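Local coordinates for uncharacterized protein (Arthrobacter sp., PDB 3BL4) that is of unknown function but carries a STAS-clan domain and pairs with a second copy in an arrangement consistent with exchange of halves between subunits, at residues V65-G68 with A69-V72; R39-L42 with R43-Q46; T112-R115 with D116-W120; I32-A35 with D36-A40. All coordinates share one frame; numbering follows the deposited sequence.

In the fold
All four contacts are local, each lying within one continuous run of chain, so none closes a long loop. Contact 4 comes first, starting helix 34-48 with a cap at Thr33; contact 2 follows on the same helix and shares Arg39 and Ala40 with it. This helix crosses between the parallel strands 22-25 and 53-58. Contact 1, on helix 64-73, then returns to contact 4, where CD1 of Ile32 packs 3.4 Å from C of Gly68. Contact 3 opens helix 114-121, its centre about 37 Å from that of contact 2 and on the opposite side of the chain's centre. Nothing nests or crosses, yet all four touch the second subunit.

Contact 1: residues V65-G68 with A69-V72; sequences VSRG and ARAV
Helix 64-73 brings Arg67 and Arg70 side by side, one turn apart on an exposed face, with their chains pointing the same way. Arg67 runs straight out from CG to NE, whereas Arg70 bends about CG-CD (chi3 -129°), which carries its guanidinium back along the helix over the root of the other arginine. NH1 of Arg70 thereby sits 3.7 Å from CG of Arg67, and its guanidinium has the O of Ser66 above one face, off toward the rim. The two guanidinium planes are turned 49° apart. NE of Arg67 and NH2 of Arg70 are still 4.5 Å from each other, a spacing at which the like charges would be expected to repel mildly. Beneath them the alpha-helical i to i+4 bonds hold the turn, among them Ala69 N to Val65 O at 3.0 Å and Val72 N to Gly68 O at 2.9 Å. The second subunit reaches the same part of the helix: OG of Ser66 is hydrogen-bonded to Asp91 of that chain, and Ser66 and Arg70 pack on its Val90, while Val65 and Ala69 rest on its Leu94. Val72 places CG2 3.4 Å from the O of Gly68 and, beyond the helix, leans on Ile32.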
loop_
_atom_site.group_PDB
_atom_site.type_symbol
_atom_site.label_atom_id
_atom_site.label_comp_id
_atom_site.label_asym_id
_atom_site.label_seq_id
_atom_site.Cartn_x
_atom_site.Cartn_y
_atom_site.Cartn_z
ATOM N N VAL A 65 -18.155 -1.221 -0.299
ATOM C CA VAL A 65 -16.703 -1.230 -0.310
ATOM C C VAL A 65 -16.174 -0.443 -1.511
ATOM O O VAL A 65 -15.330 0.448 -1.350
ATOM C CB VAL A 65 -16.133 -2.661 -0.286
ATOM C CG1 VAL A 65 -14.644 -2.635 -0.530
ATOM C CG2 VAL A 65 -16.448 -3.326 1.060
ATOM N N SER A 66 -16.681 -0.737 -2.709
ATOM C CA SER A 66 -16.147 -0.081 -3.898
ATOM C C SER A 66 -16.502 1.386 -3.873
ATOM O O SER A 66 -15.734 2.235 -4.333
ATOM C CB SER A 66 -16.653 -0.733 -5.185
ATOM O OG SER A 66 -16.028 -1.993 -5.390
ATOM N N ARG A 67 -17.665 1.681 -3.310
ATOM C CA ARG A 67 -18.118 3.052 -3.169
ATOM C C ARG A 67 -17.193 3.859 -2.260
ATOM O O ARG A 67 -16.920 5.021 -2.536
ATOM C CB ARG A 67 -19.575 3.070 -2.707
ATOM C CG ARG A 67 -20.545 2.679 -3.847
ATOM C CD ARG A 67 -21.814 2.022 -3.325
ATOM N NE ARG A 67 -22.565 1.331 -4.370
ATOM C CZ ARG A 67 -23.679 0.635 -4.158
ATOM N NH1 ARG A 67 -24.176 0.537 -2.936
ATOM N NH2 ARG A 67 -24.314 0.043 -5.172
ATOM N N GLY A 68 -16.693 3.240 -1.198
ATOM C CA GLY A 68 -15.677 3.862 -0.342
ATOM C C GLY A 68 -14.359 4.021 -1.078
ATOM O O GLY A 68 -13.681 5.031 -0.927
ATOM N N ALA A 69 -13.989 3.023 -1.876
ATOM C CA ALA A 69 -12.739 3.064 -2.642
ATOM C C ALA A 69 -12.721 4.302 -3.510
ATOM O O ALA A 69 -11.755 5.070 -3.493
ATOM C CB ALA A 69 -12.583 1.806 -3.511
ATOM N N ARG A 70 -13.807 4.500 -4.255
ATOM C CA ARG A 70 -13.943 5.645 -5.154
ATOM C C ARG A 70 -14.004 6.985 -4.407
ATOM O O ARG A 70 -13.473 7.990 -4.885
ATOM C CB ARG A 70 -15.210 5.530 -5.992
ATOM C CG ARG A 70 -15.328 4.295 -6.814
ATOM C CD ARG A 70 -16.382 4.477 -7.885
ATOM N NE ARG A 70 -17.340 3.386 -7.905
ATOM C CZ ARG A 70 -18.537 3.400 -7.311
ATOM N NH1 ARG A 70 -18.963 4.465 -6.635
ATOM N NH2 ARG A 70 -19.322 2.330 -7.397
ATOM N N ALA A 71 -14.686 6.987 -3.265
ATOM C CA ALA A 71 -14.878 8.180 -2.455
ATOM C C ALA A 71 -13.576 8.650 -1.826
ATOM O O ALA A 71 -13.287 9.841 -1.873
ATOM C CB ALA A 71 -15.944 7.933 -1.360
ATOM N N VAL A 72 -12.793 7.741 -1.243
ATOM C CA VAL A 72 -11.534 8.141 -0.596
ATOM C C VAL A 72 -10.315 8.205 -1.535
ATOM O O VAL A 72 -9.394 8.986 -1.275
ATOM C CB VAL A 72 -11.168 7.264 0.650
ATOM C CG1 VAL A 72 -12.357 7.133 1.616
ATOM C CG2 VAL A 72 -10.645 5.903 0.235
#

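Contact 2: residues R39-L42 with R43-Q46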
loop_
_atom_site.group_PDB
_atom_site.type_symbol
_atom_site.label_atom_id
_atom_site.label_comp_id
_atom_site.label_asym_id
_atom_site.label_seq_id
_atom_site.Cartn_x
_atom_site.Cartn_y
_atom_site.Cartn_z
ATOM N N ARG A 39 -5.020 -3.037 12.082
ATOM C CA ARG A 39 -5.686 -3.826 13.101
ATOM C C ARG A 39 -6.119 -5.160 12.517
ATOM O O ARG A 39 -6.023 -6.184 13.180
ATOM C CB ARG A 39 -6.895 -3.089 13.677
ATOM C CG ARG A 39 -7.497 -3.750 14.938
ATOM C CD ARG A 39 -8.241 -2.735 15.826
ATOM N NE ARG A 39 -9.142 -1.862 15.047
ATOM C CZ ARG A 39 -9.033 -0.532 14.910
ATOM N NH1 ARG A 39 -8.073 0.172 15.519
ATOM N NH2 ARG A 39 -9.914 0.114 14.153
ATOM N N ALA A 40 -6.583 -5.144 11.271
ATOM C CA ALA A 40 -7.007 -6.370 10.608
ATOM C C ALA A 40 -5.864 -7.371 10.499
ATOM O O ALA A 40 -6.079 -8.556 10.698
ATOM C CB ALA A 40 -7.600 -6.072 9.230
HETATM N N MSE A 41 -4.655 -6.896 10.189
HETATM C CA MSE A 41 -3.504 -7.790 10.070
HETATM C C MSE A 41 -3.055 -8.275 11.452
HETATM O O MSE A 41 -2.609 -9.420 11.588
HETATM C CB MSE A 41 -2.344 -7.121 9.340
HETATM C CG MSE A 41 -1.131 -8.045 9.156
HETATM SE SE MSE A 41 -1.485 -9.488 7.901
HETATM C CE MSE A 41 -1.226 -8.548 6.353
ATOM N N LEU A 42 -3.183 -7.416 12.467
ATOM C CA LEU A 42 -2.853 -7.804 13.844
ATOM C C LEU A 42 -3.699 -8.991 14.261
ATOM O O LEU A 42 -3.185 -9.936 14.813
ATOM C CB LEU A 42 -3.055 -6.651 14.841
ATOM C CG LEU A 42 -2.895 -7.029 16.319
ATOM C CD1 LEU A 42 -1.492 -7.541 16.587
ATOM C CD2 LEU A 42 -3.216 -5.842 17.235
ATOM N N ARG A 43 -4.994 -8.928 13.973
ATOM C CA ARG A 43 -5.930 -10.001 14.306
ATOM C C ARG A 43 -5.632 -11.296 13.541
ATOM O O ARG A 43 -5.803 -12.380 14.077
ATOM C CB ARG A 43 -7.379 -9.562 14.042
ATOM C CG ARG A 43 -7.859 -8.332 14.835
ATOM C CD ARG A 43 -7.689 -8.466 16.365
ATOM N NE ARG A 43 -8.434 -9.603 16.913
ATOM C CZ ARG A 43 -9.758 -9.644 17.113
ATOM N NH1 ARG A 43 -10.552 -8.609 16.831
ATOM N NH2 ARG A 43 -10.303 -10.749 17.601
ATOM N N VAL A 44 -5.228 -11.175 12.284
ATOM C CA VAL A 44 -4.796 -12.333 11.494
ATOM C C VAL A 44 -3.605 -13.015 12.154
ATOM O O VAL A 44 -3.559 -14.247 12.262
ATOM C CB VAL A 44 -4.363 -11.927 10.077
ATOM C CG1 VAL A 44 -3.564 -13.061 9.420
ATOM C CG2 VAL A 44 -5.576 -11.514 9.230
ATOM N N ASN A 45 -2.635 -12.205 12.571
ATOM C CA ASN A 45 -1.413 -12.708 13.199
ATOM C C ASN A 45 -1.707 -13.330 14.548
ATOM O O ASN A 45 -1.177 -14.378 14.842
ATOM C CB ASN A 45 -0.343 -11.603 13.333
ATOM C CG ASN A 45 0.244 -11.178 11.984
ATOM O OD1 ASN A 45 0.267 -11.962 11.035
ATOM N ND2 ASN A 45 0.721 -9.928 11.901
ATOM N N GLN A 46 -2.561 -12.701 15.348
ATOM C CA GLN A 46 -2.933 -13.262 16.649
ATOM C C GLN A 46 -3.666 -14.603 16.499
ATOM O O GLN A 46 -3.452 -15.521 17.287
ATOM C CB GLN A 46 -3.790 -12.277 17.436
ATOM C CG GLN A 46 -3.059 -11.021 17.882
ATOM C CD GLN A 46 -3.975 -10.034 18.611
ATOM O OE1 GLN A 46 -5.175 -9.970 18.347
ATOM N NE2 GLN A 46 -3.405 -9.275 19.547
#
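From Arg39 to Gln46 the backbone is regular alpha helix, each of the four amides from Arg43 onward bonding to the carbonyl four residues earlier, from Arg43 N to Arg39 O at 3.0 Å through to Gln46 N to Leu42 O at 2.9 Å. Leu42 and Gln46 make the broadest side-chain meeting. Gln46 runs extended beyond CG, which itself lies 3.3 Å from the O of Leu42, and its amide passes obliquely across the end of the leucine, so that NE2 of Gln46 comes to 3.9 Å from CD1 of Leu42. Met41, present as selenomethionine, has CG trans to its own amide nitrogen (chi1 -178°) and then folds at its next two bonds. The fold lays SE of Met41 4.4 Å from CB of Val44, while CG of Met41 touches ND2 of Asn45 at 3.8 Å. That amide is engaged at both ends by the second subunit: OD1 of Asn45 accepts from the backbone N of Gln78, and ND2 donates to the O of Pro76. Arg43 starts with CG 3.3 Å from the O of Arg39, then curls through two successive bends away from this turn, and its NH2 bonds to the O of Thr10. The helix is the crossover of a beta-alpha-beta unit between strands 22-25 and 53-58: Ala40 and Val44 rest on strand 22-25, Val44 and Arg43 also reach strand 14-16, and Ala40 and Met41 meet Phe98 and Asn102 on helix 92-102 of the second subunit.

Contact 3: residues T112-R115 with D116-W120; sequences TSER and DALTW. With SO4 (sulfate ion), chain D.
The guanidinium of Arg115 presents one face to a bound sulfate, whose O1 sits 3.5 Å above the plane, displaced toward the rim, while O2 of the ion comes within 3.2 Å of NH2 of Arg115. A bend at chi3 of -124° folds the chain back toward the anion. The carboxylate of Asp116 has OG of Ser113 over one face, 3.4 Å from its CG. Two backbone amides of the first turn also hold the sulfate: Glu114 N bonds to O3 at 2.9 Å and Arg115 N to O1 at 3.1 Å. The ion probably came from the crystallisation liquor, and the positive end of the helix dipole would be expected to favour it here. Ser113 turns OG inward to accept from Asp116 N at 3.0 Å, in a nearly straight bond (162°). With an alanine here, Asp116 N would probably be left without its capping acceptor and the first turn less firmly fixed. Further along, O of Arg115 takes two donors from opposite faces of its carbonyl plane: the amide N of Thr119 at 3.0 Å and its OG1 at 2.8 Å, the hydroxyl being folded back beside its own N (chi1 -56°). Ala117 and Leu118 face Leu56 and Ile21 of the second subunit. The arrangement is a serine N-cap with an anion bound at the amino end of a helix, helix 114-121.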
loop_
_atom_site.group_PDB
_atom_site.type_symbol
_atom_site.label_atom_id
_atom_site.label_comp_id
_atom_site.label_asym_id
_atom_site.label_seq_id
_atom_site.Cartn_x
_atom_site.Cartn_y
_atom_site.Cartn_z
ATOM N N THR A 112 17.103 2.804 -6.933
ATOM C CA THR A 112 18.202 3.171 -6.014
ATOM C C THR A 112 19.272 4.039 -6.698
ATOM O O THR A 112 20.229 4.490 -6.044
ATOM C CB THR A 112 18.886 1.927 -5.404
ATOM O OG1 THR A 112 19.134 0.974 -6.446
ATOM C CG2 THR A 112 18.006 1.290 -4.279
ATOM N N SER A 113 19.111 4.267 -8.007
ATOM C CA SER A 113 19.990 5.145 -8.788
ATOM C C SER A 113 19.247 6.422 -9.145
ATOM O O SER A 113 18.263 6.380 -9.872
ATOM C CB SER A 113 20.421 4.443 -10.081
ATOM O OG SER A 113 20.877 5.354 -11.086
ATOM N N GLU A 114 19.726 7.556 -8.644
ATOM C CA GLU A 114 19.181 8.849 -8.993
ATOM C C GLU A 114 19.300 9.145 -10.499
ATOM O O GLU A 114 18.382 9.663 -11.107
ATOM C CB GLU A 114 19.876 9.934 -8.171
ATOM C CG GLU A 114 19.250 11.305 -8.318
ATOM C CD GLU A 114 19.779 12.339 -7.308
ATOM O OE1 GLU A 114 20.436 11.959 -6.308
ATOM O OE2 GLU A 114 19.522 13.543 -7.528
ATOM N N ARG A 115 20.422 8.805 -11.111
ATOM C CA ARG A 115 20.571 9.027 -12.547
ATOM C C ARG A 115 19.510 8.282 -13.318
ATOM O O ARG A 115 18.906 8.836 -14.234
ATOM C CB ARG A 115 21.949 8.594 -13.046
ATOM C CG ARG A 115 23.049 9.527 -12.633
ATOM C CD ARG A 115 24.370 9.086 -13.202
ATOM N NE ARG A 115 25.361 8.892 -12.150
ATOM C CZ ARG A 115 25.859 7.716 -11.762
ATOM N NH1 ARG A 115 25.486 6.572 -12.344
ATOM N NH2 ARG A 115 26.753 7.688 -10.775
ATOM N N ASP A 116 19.301 7.021 -12.952
ATOM C CA ASP A 116 18.294 6.195 -13.611
ATOM C C ASP A 116 16.902 6.778 -13.387
ATOM O O ASP A 116 16.105 6.864 -14.327
ATOM C CB ASP A 116 18.364 4.741 -13.128
ATOM C CG ASP A 116 19.479 3.941 -13.799
ATOM O OD1 ASP A 116 20.137 4.464 -14.725
ATOM O OD2 ASP A 116 19.682 2.765 -13.408
ATOM N N ALA A 117 16.641 7.217 -12.158
ATOM C CA ALA A 117 15.357 7.817 -11.791
ATOM C C ALA A 117 15.031 8.993 -12.692
ATOM O O ALA A 117 13.947 9.077 -13.266
ATOM C CB ALA A 117 15.370 8.251 -10.301
ATOM N N LEU A 118 16.006 9.890 -12.840
ATOM C CA LEU A 118 15.832 11.108 -13.620
ATOM C C LEU A 118 15.693 10.833 -15.091
ATOM O O LEU A 118 14.969 11.551 -15.794
ATOM C CB LEU A 118 17.021 12.029 -13.425
ATOM C CG LEU A 118 17.137 12.633 -12.034
ATOM C CD1 LEU A 118 18.471 13.380 -11.924
ATOM C CD2 LEU A 118 15.951 13.543 -11.761
ATOM N N THR A 119 16.425 9.836 -15.578
ATOM C CA THR A 119 16.336 9.488 -16.980
ATOM C C THR A 119 14.927 8.997 -17.245
ATOM O O THR A 119 14.290 9.413 -18.198
ATOM C CB THR A 119 17.357 8.415 -17.377
ATOM O OG1 THR A 119 18.674 8.862 -17.028
ATOM C CG2 THR A 119 17.290 8.135 -18.894
ATOM N N TRP A 120 14.432 8.134 -16.366
ATOM C CA TRP A 120 13.109 7.555 -16.532
ATOM C C TRP A 120 11.997 8.613 -16.441
ATOM O O TRP A 120 11.031 8.585 -17.222
ATOM C CB TRP A 120 12.902 6.451 -15.509
ATOM C CG TRP A 120 11.583 5.781 -15.635
ATOM C CD1 TRP A 120 11.228 4.810 -16.529
ATOM C CD2 TRP A 120 10.428 6.037 -14.838
ATOM N NE1 TRP A 120 9.918 4.435 -16.316
ATOM C CE2 TRP A 120 9.404 5.182 -15.294
ATOM C CE3 TRP A 120 10.150 6.925 -13.796
ATOM C CZ2 TRP A 120 8.131 5.184 -14.736
ATOM C CZ3 TRP A 120 8.889 6.926 -13.243
ATOM C CH2 TRP A 120 7.897 6.059 -13.707
HETATM S S SO4 D . 23.330 7.496 -8.744
HETATM O O1 SO4 D . 23.083 8.705 -9.519
HETATM O O2 SO4 D . 24.719 7.483 -8.281
HETATM O O3 SO4 D . 22.434 7.493 -7.565
HETATM O O4 SO4 D . 23.112 6.334 -9.610
#

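Contact 4: residues I32-A35 with D36-A40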
loop_
_atom_site.group_PDB
_atom_site.type_symbol
_atom_site.label_atom_id
_atom_site.label_comp_id
_atom_site.label_asym_id
_atom_site.label_seq_id
_atom_site.Cartn_x
_atom_site.Cartn_y
_atom_site.Cartn_z
ATOM N N ILE A 32 -12.533 3.494 5.111
ATOM C CA ILE A 32 -11.187 2.968 4.891
ATOM C C ILE A 32 -10.169 3.763 5.682
ATOM O O ILE A 32 -9.909 4.909 5.352
ATOM C CB ILE A 32 -10.757 3.021 3.400
ATOM C CG1 ILE A 32 -11.670 2.163 2.526
ATOM C CG2 ILE A 32 -9.306 2.561 3.257
ATOM C CD1 ILE A 32 -12.448 2.955 1.506
ATOM N N THR A 33 -9.585 3.164 6.717
ATOM C CA THR A 33 -8.509 3.818 7.450
ATOM C C THR A 33 -7.266 2.942 7.526
ATOM O O THR A 33 -7.348 1.725 7.442
ATOM C CB THR A 33 -8.947 4.242 8.890
ATOM O OG1 THR A 33 -8.924 3.109 9.771
ATOM C CG2 THR A 33 -10.343 4.889 8.885
ATOM N N ALA A 34 -6.114 3.581 7.690
ATOM C CA ALA A 34 -4.852 2.874 7.850
ATOM C C ALA A 34 -4.868 2.017 9.113
ATOM O O ALA A 34 -4.424 0.869 9.097
ATOM C CB ALA A 34 -3.703 3.871 7.905
ATOM N N ALA A 35 -5.373 2.596 10.204
ATOM C CA ALA A 35 -5.491 1.911 11.485
ATOM C C ALA A 35 -6.309 0.631 11.406
ATOM O O ALA A 35 -5.955 -0.346 12.049
ATOM C CB ALA A 35 -6.108 2.848 12.546
ATOM N N ASP A 36 -7.412 0.658 10.653
ATOM C CA ASP A 36 -8.262 -0.519 10.458
ATOM C C ASP A 36 -7.496 -1.599 9.720
ATOM O O ASP A 36 -7.511 -2.756 10.129
ATOM C CB ASP A 36 -9.531 -0.184 9.658
ATOM C CG ASP A 36 -10.562 0.584 10.471
ATOM O OD1 ASP A 36 -10.367 0.757 11.691
ATOM O OD2 ASP A 36 -11.570 1.024 9.878
ATOM N N ALA A 37 -6.822 -1.209 8.640
ATOM C CA ALA A 37 -6.009 -2.130 7.864
ATOM C C ALA A 37 -4.927 -2.765 8.735
ATOM O O ALA A 37 -4.717 -3.951 8.636
ATOM C CB ALA A 37 -5.370 -1.405 6.655
ATOM N N GLU A 38 -4.247 -1.976 9.570
ATOM C CA GLU A 38 -3.246 -2.514 10.495
ATOM C C GLU A 38 -3.874 -3.443 11.534
ATOM O O GLU A 38 -3.311 -4.493 11.856
ATOM C CB GLU A 38 -2.518 -1.407 11.270
ATOM C CG GLU A 38 -1.422 -0.685 10.520
ATOM C CD GLU A 38 -1.021 0.629 11.216
ATOM O OE1 GLU A 38 -0.659 0.571 12.421
ATOM O OE2 GLU A 38 -1.095 1.705 10.569
ATOM N N ARG A 39 -5.020 -3.037 12.082
ATOM C CA ARG A 39 -5.686 -3.826 13.101
ATOM C C ARG A 39 -6.119 -5.160 12.517
ATOM O O ARG A 39 -6.023 -6.184 13.180
ATOM C CB ARG A 39 -6.895 -3.089 13.677
ATOM C CG ARG A 39 -7.497 -3.750 14.938
ATOM C CD ARG A 39 -8.241 -2.735 15.826
ATOM N NE ARG A 39 -9.142 -1.862 15.047
ATOM C CZ ARG A 39 -9.033 -0.532 14.910
ATOM N NH1 ARG A 39 -8.073 0.172 15.519
ATOM N NH2 ARG A 39 -9.914 0.114 14.153
ATOM N N ALA A 40 -6.583 -5.144 11.271
ATOM C CA ALA A 40 -7.007 -6.370 10.608
ATOM C C ALA A 40 -5.864 -7.371 10.499
ATOM O O ALA A 40 -6.079 -8.556 10.698
ATOM C CB ALA A 40 -7.600 -6.072 9.230
HETATM O O HOH W 1 -11.478 0.538 7.051
HETATM O O HOH W 2 -9.999 3.557 11.974
#
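Thr33 and Asp36 meet at the watery side of this turn, whereas Ala34, Ala37 and Glu38 form its close-packed side against the second subunit. There Ala34 and Glu38 both lie on Ile101 of that chain and Ala37 on its Phe98, with Glu38 N bonded to the O of Ala34 at 2.9 Å. Glu38 runs extended beyond CG, which lies 3.7 Å from that same carbonyl oxygen, and its OE1 has a long, weak ion pair with Arg75 of the second subunit. Cutting Glu38 back to an alanine would probably strip part of the cover from Ile101 and leave Arg75 of the second subunit without this weak partner. On the wetter side OG1 of Thr33, held between its backbone N and carbonyl carbon (chi1 79°), accepts from Asp36 N at 3.0 Å. A water links Thr33 N to OD2 of Asp36, donating to the carboxylate at 2.9 Å. NH2 of Arg39 forms a 2.6 Å salt bridge with OD1 of Asp36. Asp36 also has a second conformer, so both these links are doubtful as permanent features. Thr33 is the N-cap of helix 34-48, and the water stands where a capping box would have a direct bond from the N-cap amide to the side chain three residues on.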